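Local coordinates for Sca-family protein (Rickettsia rickettsii, PDB 4LQ8), which is a rickettsial surface cell antigen probably involved in cell adhesion, represented here by its N-terminal head domain, at residues L196-F206 against Q217-P227; N80-L89 against F127-L137. All coordinates share one frame; numbering follows the deposited sequence.

Interaction 1. Residues L196-F206 against Q217-P227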
loop_
_atom_site.group_PDB
_atom_site.type_symbol
_atom_site.label_atom_id
_atom_site.label_comp_id
_atom_site.label_asym_id
_atom_site.label_seq_id
_atom_site.Cartn_x
_atom_site.Cartn_y
_atom_site.Cartn_z
ATOM N N LEU A 196 3.578 -10.188 -14.731
ATOM C CA LEU A 196 3.714 -8.829 -14.208
ATOM C C LEU A 196 4.809 -8.108 -14.973
ATOM O O LEU A 196 5.875 -8.678 -15.193
ATOM C CB LEU A 196 4.029 -8.831 -12.697
ATOM C CG LEU A 196 2.971 -9.486 -11.777
ATOM C CD1 LEU A 196 3.544 -9.709 -10.403
ATOM C CD2 LEU A 196 1.710 -8.626 -11.697
ATOM N N ASN A 197 4.516 -6.887 -15.436
ATOM C CA ASN A 197 5.474 -6.055 -16.155
ATOM C C ASN A 197 6.021 -4.977 -15.223
ATOM O O ASN A 197 5.252 -4.231 -14.645
ATOM C CB ASN A 197 4.821 -5.393 -17.380
ATOM C CG ASN A 197 5.804 -4.634 -18.232
ATOM O OD1 ASN A 197 6.695 -5.219 -18.870
ATOM N ND2 ASN A 197 5.722 -3.305 -18.178
ATOM N N GLU A 198 7.339 -4.900 -15.089
ATOM C CA GLU A 198 8.010 -3.884 -14.282
ATOM C C GLU A 198 8.756 -2.944 -15.250
ATOM O O GLU A 198 9.665 -3.385 -15.955
ATOM C CB GLU A 198 8.995 -4.547 -13.306
ATOM C CG GLU A 198 9.710 -3.577 -12.384
ATOM C CD GLU A 198 11.048 -4.098 -11.901
ATOM O OE1 GLU A 198 11.959 -4.246 -12.747
ATOM O OE2 GLU A 198 11.189 -4.370 -10.690
ATOM N N THR A 199 8.379 -1.652 -15.252
ATOM C CA THR A 199 9.027 -0.630 -16.074
ATOM C C THR A 199 9.883 0.212 -15.156
ATOM O O THR A 199 9.358 0.788 -14.202
ATOM C CB THR A 199 7.985 0.252 -16.812
ATOM O OG1 THR A 199 7.111 -0.596 -17.552
ATOM C CG2 THR A 199 8.644 1.277 -17.772
ATOM N N THR A 200 11.194 0.279 -15.430
ATOM C CA THR A 200 12.098 1.131 -14.657
ATOM C C THR A 200 12.252 2.449 -15.461
ATOM O O THR A 200 12.507 2.406 -16.655
ATOM C CB THR A 200 13.434 0.423 -14.403
ATOM O OG1 THR A 200 13.203 -0.666 -13.531
ATOM C CG2 THR A 200 14.479 1.334 -13.768
ATOM N N VAL A 201 12.059 3.603 -14.807
ATOM C CA VAL A 201 12.219 4.899 -15.450
ATOM C C VAL A 201 13.535 5.473 -14.920
ATOM O O VAL A 201 13.661 5.720 -13.723
ATOM C CB VAL A 201 11.003 5.834 -15.192
ATOM C CG1 VAL A 201 11.172 7.171 -15.922
ATOM C CG2 VAL A 201 9.693 5.164 -15.610
ATOM N N LYS A 202 14.519 5.647 -15.808
ATOM C CA LYS A 202 15.874 6.120 -15.494
ATOM C C LYS A 202 16.171 7.422 -16.219
ATOM O O LYS A 202 17.254 7.972 -16.039
ATOM C CB LYS A 202 16.915 5.084 -15.996
ATOM C CG LYS A 202 17.020 3.804 -15.189
ATOM C CD LYS A 202 18.217 2.963 -15.646
ATOM C CE LYS A 202 17.886 1.935 -16.715
ATOM N NZ LYS A 202 17.251 0.711 -16.146
ATOM N N THR A 203 15.274 7.868 -17.105
ATOM C CA THR A 203 15.523 9.053 -17.940
ATOM C C THR A 203 14.554 10.213 -17.700
ATOM O O THR A 203 14.484 11.134 -18.513
ATOM C CB THR A 203 15.566 8.667 -19.430
ATOM O OG1 THR A 203 14.285 8.163 -19.802
ATOM C CG2 THR A 203 16.665 7.654 -19.749
ATOM N N LYS A 204 13.818 10.178 -16.588
ATOM C CA LYS A 204 12.903 11.260 -16.257
ATOM C C LYS A 204 13.181 11.754 -14.816
ATOM O O LYS A 204 12.369 11.529 -13.907
ATOM C CB LYS A 204 11.435 10.828 -16.484
ATOM C CG LYS A 204 10.488 12.002 -16.536
ATOM C CD LYS A 204 9.052 11.616 -16.857
ATOM C CE LYS A 204 8.175 12.804 -16.523
ATOM N NZ LYS A 204 6.805 12.645 -17.058
ATOM N N PRO A 205 14.345 12.400 -14.556
ATOM C CA PRO A 205 14.605 12.862 -13.169
ATOM C C PRO A 205 13.607 13.954 -12.762
ATOM O O PRO A 205 13.091 14.722 -13.600
ATOM C CB PRO A 205 16.031 13.429 -13.243
ATOM C CG PRO A 205 16.220 13.813 -14.692
ATOM C CD PRO A 205 15.439 12.793 -15.474
ATOM N N PHE A 206 13.322 14.004 -11.465
ATOM C CA PHE A 206 12.471 15.031 -10.886
ATOM C C PHE A 206 12.872 15.229 -9.436
ATOM O O PHE A 206 13.468 14.333 -8.831
ATOM C CB PHE A 206 10.971 14.677 -11.029
ATOM C CG PHE A 206 10.515 13.453 -10.283
ATOM C CD1 PHE A 206 10.051 13.550 -8.974
ATOM C CD2 PHE A 206 10.559 12.196 -10.881
ATOM C CE1 PHE A 206 9.659 12.420 -8.275
ATOM C CE2 PHE A 206 10.153 11.061 -10.182
ATOM C CZ PHE A 206 9.668 11.189 -8.895
ATOM N N GLN A 217 16.263 14.595 -5.122
ATOM C CA GLN A 217 16.142 14.203 -6.514
ATOM C C GLN A 217 15.880 12.706 -6.610
ATOM O O GLN A 217 16.593 11.918 -5.985
ATOM C CB GLN A 217 17.375 14.566 -7.344
ATOM C CG GLN A 217 17.095 14.282 -8.840
ATOM C CD GLN A 217 18.212 14.671 -9.747
ATOM O OE1 GLN A 217 19.035 13.835 -10.105
ATOM N NE2 GLN A 217 18.244 15.931 -10.158
ATOM N N ILE A 218 14.872 12.322 -7.410
ATOM C CA ILE A 218 14.562 10.928 -7.709
ATOM C C ILE A 218 15.213 10.698 -9.065
ATOM O O ILE A 218 14.760 11.250 -10.064
ATOM C CB ILE A 218 13.024 10.636 -7.735
ATOM C CG1 ILE A 218 12.330 10.980 -6.380
ATOM C CG2 ILE A 218 12.723 9.177 -8.195
ATOM C CD1 ILE A 218 12.818 10.223 -5.112
ATOM N N SER A 219 16.287 9.928 -9.101
ATOM C CA SER A 219 16.990 9.674 -10.357
ATOM C C SER A 219 16.526 8.374 -11.029
ATOM O O SER A 219 16.805 8.163 -12.196
ATOM C CB SER A 219 18.501 9.700 -10.139
ATOM O OG SER A 219 18.878 8.797 -9.118
ATOM N N SER A 220 15.775 7.527 -10.306
ATOM C CA SER A 220 15.238 6.295 -10.888
ATOM C C SER A 220 14.092 5.795 -10.035
ATOM O O SER A 220 14.133 5.919 -8.812
ATOM C CB SER A 220 16.325 5.220 -10.986
ATOM O OG SER A 220 15.867 4.067 -11.664
ATOM N N TYR A 221 13.072 5.215 -10.683
ATOM C CA TYR A 221 11.925 4.625 -9.999
ATOM C C TYR A 221 11.347 3.550 -10.910
ATOM O O TYR A 221 11.740 3.460 -12.075
ATOM C CB TYR A 221 10.848 5.686 -9.609
ATOM C CG TYR A 221 10.139 6.327 -10.785
ATOM C CD1 TYR A 221 8.987 5.759 -11.325
ATOM C CD2 TYR A 221 10.618 7.500 -11.358
ATOM C CE1 TYR A 221 8.320 6.347 -12.400
ATOM C CE2 TYR A 221 9.955 8.104 -12.433
ATOM C CZ TYR A 221 8.798 7.531 -12.936
ATOM O OH TYR A 221 8.186 8.066 -14.038
ATOM N N ARG A 222 10.435 2.724 -10.379
ATOM C CA ARG A 222 9.808 1.699 -11.203
ATOM C C ARG A 222 8.301 1.750 -11.026
ATOM O O ARG A 222 7.783 2.294 -10.034
ATOM C CB ARG A 222 10.346 0.291 -10.871
ATOM C CG ARG A 222 9.911 -0.149 -9.453
ATOM C CD ARG A 222 10.261 -1.573 -9.143
ATOM N NE ARG A 222 9.969 -1.875 -7.737
ATOM C CZ ARG A 222 9.989 -3.098 -7.239
ATOM N NH1 ARG A 222 10.240 -4.138 -8.028
ATOM N NH2 ARG A 222 9.750 -3.299 -5.953
ATOM N N GLU A 223 7.601 1.169 -11.972
ATOM C CA GLU A 223 6.156 1.034 -11.866
ATOM C C GLU A 223 5.768 -0.350 -12.342
ATOM O O GLU A 223 6.271 -0.821 -13.363
ATOM C CB GLU A 223 5.402 2.148 -12.625
ATOM C CG GLU A 223 5.734 2.225 -14.102
ATOM C CD GLU A 223 5.182 3.458 -14.784
ATOM O OE1 GLU A 223 4.318 3.310 -15.677
ATOM O OE2 GLU A 223 5.581 4.575 -14.392
ATOM N N ILE A 224 4.875 -1.004 -11.599
ATOM C CA ILE A 224 4.403 -2.332 -11.989
ATOM C C ILE A 224 2.969 -2.231 -12.492
ATOM O O ILE A 224 2.139 -1.555 -11.881
ATOM C CB ILE A 224 4.626 -3.381 -10.869
ATOM C CG1 ILE A 224 6.138 -3.585 -10.644
ATOM C CG2 ILE A 224 3.909 -4.708 -11.201
ATOM C CD1 ILE A 224 6.522 -4.149 -9.289
ATOM N N ASP A 225 2.692 -2.875 -13.626
ATOM C CA ASP A 225 1.363 -2.842 -14.206
ATOM C C ASP A 225 0.451 -3.892 -13.541
ATOM O O ASP A 225 0.109 -4.895 -14.145
ATOM C CB ASP A 225 1.450 -3.007 -15.733
ATOM C CG ASP A 225 0.187 -2.624 -16.487
ATOM O OD1 ASP A 225 -0.660 -1.903 -15.910
ATOM O OD2 ASP A 225 0.065 -3.007 -17.670
ATOM N N PHE A 226 0.074 -3.661 -12.284
ATOM C CA PHE A 226 -0.756 -4.608 -11.523
ATOM C C PHE A 226 -2.088 -4.885 -12.219
ATOM O O PHE A 226 -2.745 -3.930 -12.633
ATOM C CB PHE A 226 -1.000 -4.115 -10.091
ATOM C CG PHE A 226 0.237 -3.930 -9.247
ATOM C CD1 PHE A 226 0.798 -5.008 -8.553
ATOM C CD2 PHE A 226 0.827 -2.676 -9.116
ATOM C CE1 PHE A 226 1.943 -4.833 -7.767
ATOM C CE2 PHE A 226 1.973 -2.506 -8.342
ATOM C CZ PHE A 226 2.513 -3.580 -7.657
ATOM N N PRO A 227 -2.490 -6.169 -12.399
ATOM C CA PRO A 227 -3.777 -6.429 -13.064
ATOM C C PRO A 227 -4.954 -6.033 -12.166
ATOM O O PRO A 227 -4.826 -6.044 -10.942
ATOM C CB PRO A 227 -3.731 -7.940 -13.361
ATOM C CG PRO A 227 -2.821 -8.499 -12.334
ATOM C CD PRO A 227 -1.836 -7.425 -11.964
HETATM O O HOH W 1 1.641 -6.399 -15.735
HETATM O O HOH W 2 5.124 -1.417 -15.959
HETATM O O HOH W 3 14.046 8.778 -14.052
HETATM O O HOH W 4 13.196 9.834 -11.758
#
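One face of the Tyr221 ring is covered by Val201, whose CB lies 3.8 Å from the ring centroid in a CH-pi contact, while a water stands in plane at the ring's edge. The Phe206 ring likewise carries Ile218 CB over one face and meets Tyr221 at its edge, CE2 to CE2 3.7 Å, the two planes 68° apart. These side chains line one face of three neighbouring antiparallel strands of a six-stranded sheet, 192-201, 215-224 and 206-209, where flat rings and beta-branched residues suit each other: the branch spreads over the ring. Both CG atoms sit between backbone N and carbonyl carbon (chi1 67° in Tyr221), which lays each ring over its cross-strand partner. Ile292 closes in on both rings from strand 292-297.

Thr199 with Glu223 and Val201 with Tyr221 are hydrogen-bonded pairs. The register then slips by two residues before Phe206 pairs with Ile218, Ile218 N giving its hydrogen to Phe206 O at 2.8 Å. The water at the Tyr221 edge lies within bonding distance of the carbonyls of Lys204 and Ile218 and probably bridges them within this interruption.

On the other face, Arg222 reaches out extended and Glu198 meets its guanidinium edge, the two planes turned 65° apart; Ile224 CD1 lies over one guanidinium face. Arg181 and Asp32 extend this salt bridge into an alternating charge network, which probably steadies both ionised groups where they are buried. Arg222 NH1 bonds the anti lone pair of Glu198 OE2 at 2.8 Å, and that oxygen lies nearly in the guanidinium plane.

Interaction 2. Residues N80-L89 against F127-L137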
loop_
_atom_site.group_PDB
_atom_site.type_symbol
_atom_site.label_atom_id
_atom_site.label_comp_id
_atom_site.label_asym_id
_atom_site.label_seq_id
_atom_site.Cartn_x
_atom_site.Cartn_y
_atom_site.Cartn_z
ATOM N N ASN A 80 -4.471 4.242 14.750
ATOM C CA ASN A 80 -3.583 5.328 15.152
ATOM C C ASN A 80 -4.097 6.659 14.620
ATOM O O ASN A 80 -4.048 7.636 15.347
ATOM C CB ASN A 80 -2.155 5.086 14.728
ATOM C CG ASN A 80 -1.539 3.975 15.507
ATOM O OD1 ASN A 80 -1.245 4.117 16.681
ATOM N ND2 ASN A 80 -1.316 2.856 14.857
ATOM N N LEU A 81 -4.634 6.676 13.387
ATOM C CA LEU A 81 -5.207 7.886 12.775
ATOM C C LEU A 81 -6.409 8.408 13.583
ATOM O O LEU A 81 -6.472 9.596 13.873
ATOM C CB LEU A 81 -5.597 7.606 11.314
ATOM C CG LEU A 81 -6.361 8.687 10.541
ATOM C CD1 LEU A 81 -5.612 10.028 10.530
ATOM C CD2 LEU A 81 -6.599 8.213 9.102
ATOM N N ILE A 82 -7.340 7.523 13.946
ATOM C CA ILE A 82 -8.509 7.895 14.757
ATOM C C ILE A 82 -8.083 8.460 16.117
ATOM O O ILE A 82 -8.632 9.483 16.536
ATOM C CB ILE A 82 -9.514 6.709 14.866
ATOM C CG1 ILE A 82 -10.204 6.435 13.486
ATOM C CG2 ILE A 82 -10.537 6.908 16.001
ATOM C CD1 ILE A 82 -11.001 7.564 12.910
ATOM N N GLU A 83 -7.080 7.829 16.774
ATOM C CA GLU A 83 -6.537 8.294 18.049
ATOM C C GLU A 83 -6.034 9.730 17.903
ATOM O O GLU A 83 -6.340 10.558 18.758
ATOM C CB GLU A 83 -5.398 7.387 18.533
ATOM C CG GLU A 83 -5.904 6.172 19.284
ATOM C CD GLU A 83 -6.713 6.511 20.519
ATOM O OE1 GLU A 83 -6.246 7.357 21.316
ATOM O OE2 GLU A 83 -7.859 6.017 20.627
ATOM N N GLN A 84 -5.311 10.026 16.788
ATOM C CA GLN A 84 -4.799 11.363 16.508
ATOM C C GLN A 84 -5.949 12.351 16.291
ATOM O O GLN A 84 -5.890 13.448 16.835
ATOM C CB GLN A 84 -3.801 11.374 15.328
ATOM C CG GLN A 84 -3.149 12.756 15.108
ATOM C CD GLN A 84 -2.274 13.193 16.256
ATOM O OE1 GLN A 84 -1.292 12.536 16.591
ATOM N NE2 GLN A 84 -2.610 14.306 16.887
ATOM N N ILE A 85 -7.001 11.950 15.532
ATOM C CA ILE A 85 -8.172 12.802 15.298
ATOM C C ILE A 85 -8.826 13.121 16.656
ATOM O O ILE A 85 -9.114 14.289 16.925
ATOM C CB ILE A 85 -9.183 12.174 14.289
ATOM C CG1 ILE A 85 -8.550 12.028 12.877
ATOM C CG2 ILE A 85 -10.494 13.017 14.235
ATOM C CD1 ILE A 85 -9.363 11.207 11.831
ATOM N N LEU A 86 -9.016 12.087 17.521
ATOM C CA LEU A 86 -9.611 12.292 18.857
ATOM C C LEU A 86 -8.791 13.256 19.695
ATOM O O LEU A 86 -9.376 14.076 20.405
ATOM C CB LEU A 86 -9.852 10.975 19.610
ATOM C CG LEU A 86 -10.920 10.022 18.987
ATOM C CD1 LEU A 86 -10.961 8.701 19.756
ATOM C CD2 LEU A 86 -12.321 10.653 18.961
ATOM N N LYS A 87 -7.443 13.186 19.603
ATOM C CA LYS A 87 -6.579 14.126 20.331
ATOM C C LYS A 87 -6.750 15.533 19.744
ATOM O O LYS A 87 -6.865 16.487 20.502
ATOM C CB LYS A 87 -5.096 13.705 20.264
ATOM C CG LYS A 87 -4.748 12.509 21.147
ATOM C CD LYS A 87 -3.272 12.161 21.027
ATOM C CE LYS A 87 -2.983 11.190 19.912
ATOM N NZ LYS A 87 -1.543 10.855 19.856
ATOM N N ASP A 88 -6.752 15.657 18.402
ATOM C CA ASP A 88 -6.914 16.941 17.716
ATOM C C ASP A 88 -8.225 17.640 18.093
ATOM O O ASP A 88 -8.234 18.862 18.225
ATOM C CB ASP A 88 -6.826 16.768 16.194
ATOM C CG ASP A 88 -5.450 16.430 15.638
ATOM O OD1 ASP A 88 -4.480 16.378 16.431
ATOM O OD2 ASP A 88 -5.330 16.286 14.400
ATOM N N LEU A 89 -9.300 16.867 18.314
ATOM C CA LEU A 89 -10.625 17.367 18.702
ATOM C C LEU A 89 -10.590 18.136 20.030
ATOM O O LEU A 89 -11.380 19.066 20.219
ATOM C CB LEU A 89 -11.674 16.230 18.767
ATOM C CG LEU A 89 -12.118 15.582 17.454
ATOM C CD1 LEU A 89 -13.128 14.484 17.731
ATOM C CD2 LEU A 89 -12.690 16.612 16.456
ATOM N N PHE A 127 -10.501 16.713 8.968
ATOM C CA PHE A 127 -10.058 16.101 10.232
ATOM C C PHE A 127 -8.976 15.066 9.948
ATOM O O PHE A 127 -7.953 15.040 10.642
ATOM C CB PHE A 127 -11.237 15.464 10.989
ATOM C CG PHE A 127 -12.247 16.474 11.483
ATOM C CD1 PHE A 127 -12.039 17.171 12.671
ATOM C CD2 PHE A 127 -13.409 16.728 10.763
ATOM C CE1 PHE A 127 -12.967 18.127 13.116
ATOM C CE2 PHE A 127 -14.340 17.667 11.214
ATOM C CZ PHE A 127 -14.111 18.362 12.387
ATOM N N ILE A 128 -9.176 14.254 8.885
ATOM C CA ILE A 128 -8.239 13.200 8.480
ATOM C C ILE A 128 -6.924 13.856 8.062
ATOM O O ILE A 128 -5.863 13.480 8.574
ATOM C CB ILE A 128 -8.860 12.286 7.366
ATOM C CG1 ILE A 128 -9.983 11.378 7.926
ATOM C CG2 ILE A 128 -7.790 11.449 6.643
ATOM C CD1 ILE A 128 -10.988 10.827 6.828
ATOM N N ASP A 129 -7.011 14.870 7.161
ATOM C CA ASP A 129 -5.857 15.610 6.632
ATOM C C ASP A 129 -5.055 16.307 7.694
ATOM O O ASP A 129 -3.832 16.267 7.619
ATOM C CB ASP A 129 -6.269 16.603 5.528
ATOM C CG ASP A 129 -6.672 15.934 4.226
ATOM O OD1 ASP A 129 -6.458 14.702 4.093
ATOM O OD2 ASP A 129 -7.228 16.629 3.356
ATOM N N LYS A 130 -5.720 16.949 8.676
ATOM C CA LYS A 130 -5.012 17.631 9.769
ATOM C C LYS A 130 -4.291 16.637 10.698
ATOM O O LYS A 130 -3.231 16.966 11.233
ATOM C CB LYS A 130 -5.950 18.551 10.569
ATOM C CG LYS A 130 -6.238 19.872 9.869
ATOM C CD LYS A 130 -7.272 20.695 10.646
ATOM C CE LYS A 130 -7.579 22.020 9.988
ATOM N NZ LYS A 130 -8.457 22.867 10.836
ATOM N N ALA A 131 -4.869 15.439 10.908
ATOM C CA ALA A 131 -4.240 14.424 11.755
ATOM C C ALA A 131 -3.021 13.825 11.041
ATOM O O ALA A 131 -1.979 13.653 11.672
ATOM C CB ALA A 131 -5.237 13.333 12.113
ATOM N N LEU A 132 -3.139 13.569 9.722
ATOM C CA LEU A 132 -2.089 12.985 8.873
ATOM C C LEU A 132 -0.819 13.837 8.737
ATOM O O LEU A 132 0.236 13.295 8.425
ATOM C CB LEU A 132 -2.633 12.615 7.475
ATOM C CG LEU A 132 -3.488 11.340 7.374
ATOM C CD1 LEU A 132 -4.068 11.192 5.980
ATOM C CD2 LEU A 132 -2.713 10.080 7.791
ATOM N N GLU A 133 -0.910 15.148 8.989
ATOM C CA GLU A 133 0.245 16.044 8.940
ATOM C C GLU A 133 0.982 16.115 10.289
ATOM O O GLU A 133 1.969 16.834 10.395
ATOM C CB GLU A 133 -0.154 17.445 8.408
ATOM C CG GLU A 133 -1.014 18.250 9.368
ATOM C CD GLU A 133 -1.689 19.501 8.836
ATOM O OE1 GLU A 133 -1.995 19.553 7.621
ATOM O OE2 GLU A 133 -1.968 20.406 9.656
ATOM N N LYS A 134 0.522 15.371 11.319
ATOM C CA LYS A 134 1.193 15.385 12.616
ATOM C C LYS A 134 2.390 14.425 12.584
ATOM O O LYS A 134 2.203 13.228 12.314
ATOM C CB LYS A 134 0.247 15.055 13.796
ATOM C CG LYS A 134 -1.014 15.924 13.912
ATOM C CD LYS A 134 -0.742 17.292 14.533
ATOM C CE LYS A 134 -1.998 18.061 14.912
ATOM N NZ LYS A 134 -3.059 18.004 13.859
ATOM N N PRO A 135 3.624 14.946 12.832
ATOM C CA PRO A 135 4.809 14.057 12.876
ATOM C C PRO A 135 4.695 12.957 13.938
ATOM O O PRO A 135 5.203 11.862 13.706
ATOM C CB PRO A 135 5.981 15.007 13.184
ATOM C CG PRO A 135 5.453 16.391 12.947
ATOM C CD PRO A 135 3.977 16.341 13.186
ATOM N N GLU A 136 4.015 13.224 15.074
ATOM C CA GLU A 136 3.831 12.201 16.125
ATOM C C GLU A 136 3.017 11.004 15.611
ATOM O O GLU A 136 3.361 9.871 15.936
ATOM C CB GLU A 136 3.279 12.758 17.460
ATOM C CG GLU A 136 1.965 13.523 17.360
ATOM C CD GLU A 136 2.071 15.028 17.173
ATOM O OE1 GLU A 136 2.832 15.483 16.285
ATOM O OE2 GLU A 136 1.356 15.754 17.904
ATOM N N LEU A 137 1.987 11.254 14.755
ATOM C CA LEU A 137 1.225 10.181 14.136
ATOM C C LEU A 137 2.113 9.457 13.126
ATOM O O LEU A 137 2.177 8.234 13.170
ATOM C CB LEU A 137 -0.066 10.696 13.452
ATOM C CG LEU A 137 -0.844 9.673 12.609
ATOM C CD1 LEU A 137 -1.195 8.417 13.423
ATOM C CD2 LEU A 137 -2.076 10.292 11.993
HETATM O O HOH W 5 -7.730 16.121 13.126
#
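Leu81 and Ala131 interlock as knobs into holes where helix 64-90 crosses helix 125-132 almost perpendicularly, the local axes 8.9 Å apart at 98°. Leu81 CD1 enters the pocket of Ile128, Ala131, Leu132 and Leu137, while the small Ala131 side chain fits among Leu81, Gln84, Ile85 and Asp88, its CB 3.6 Å from Ile85 CG1. A methyl group suits this place because it lets the backbones approach closely. Leu137, from the following helix, crosses Leu81 obliquely, and Ile85 and Leu89 each lie about at right angles to Phe127. Phe118 and Phe119 of helix 116-120 pack against the same apolar cluster.

At the polar margin, Asp88 and Lys134 arrive from opposite directions. Lys134 bends twice along its chain, curling its ammonium group back to Lys130 O as well as to the carboxylate. Gln84 NE2 holds Asp88 OD1 at 2.8 Å, so both carboxylate oxygens are gripped and the group's rotation is restrained. Water 5 links Asp88 OD2 to Phe127 O. Lys134 NZ bonds that same OD2 at 2.9 Å, approaching from above the carboxylate plane, 45° out of it.

Overall arrangement
Interaction 2 comes first along the chain and closes before interaction 1 opens. Their centres lie 32 Å apart, with nearest atoms about 19 Å apart, so they do not touch. Interaction 2 joins helix 64-90 to helices 125-132 and 135-155 in the helical part of the head, whereas interaction 1 pairs strands 192-201 and 215-224 and runs on into 206-209, within the six-stranded antiparallel sheet. They share no helix or strand. A link between the two parts comes from Glu133, whose carbonyl accepts a hydrogen bond from Gln211, in the connection between strands 206-209 and 215-224. The head thus combines a helical region and a beta region, with this hydrogen bond running between them.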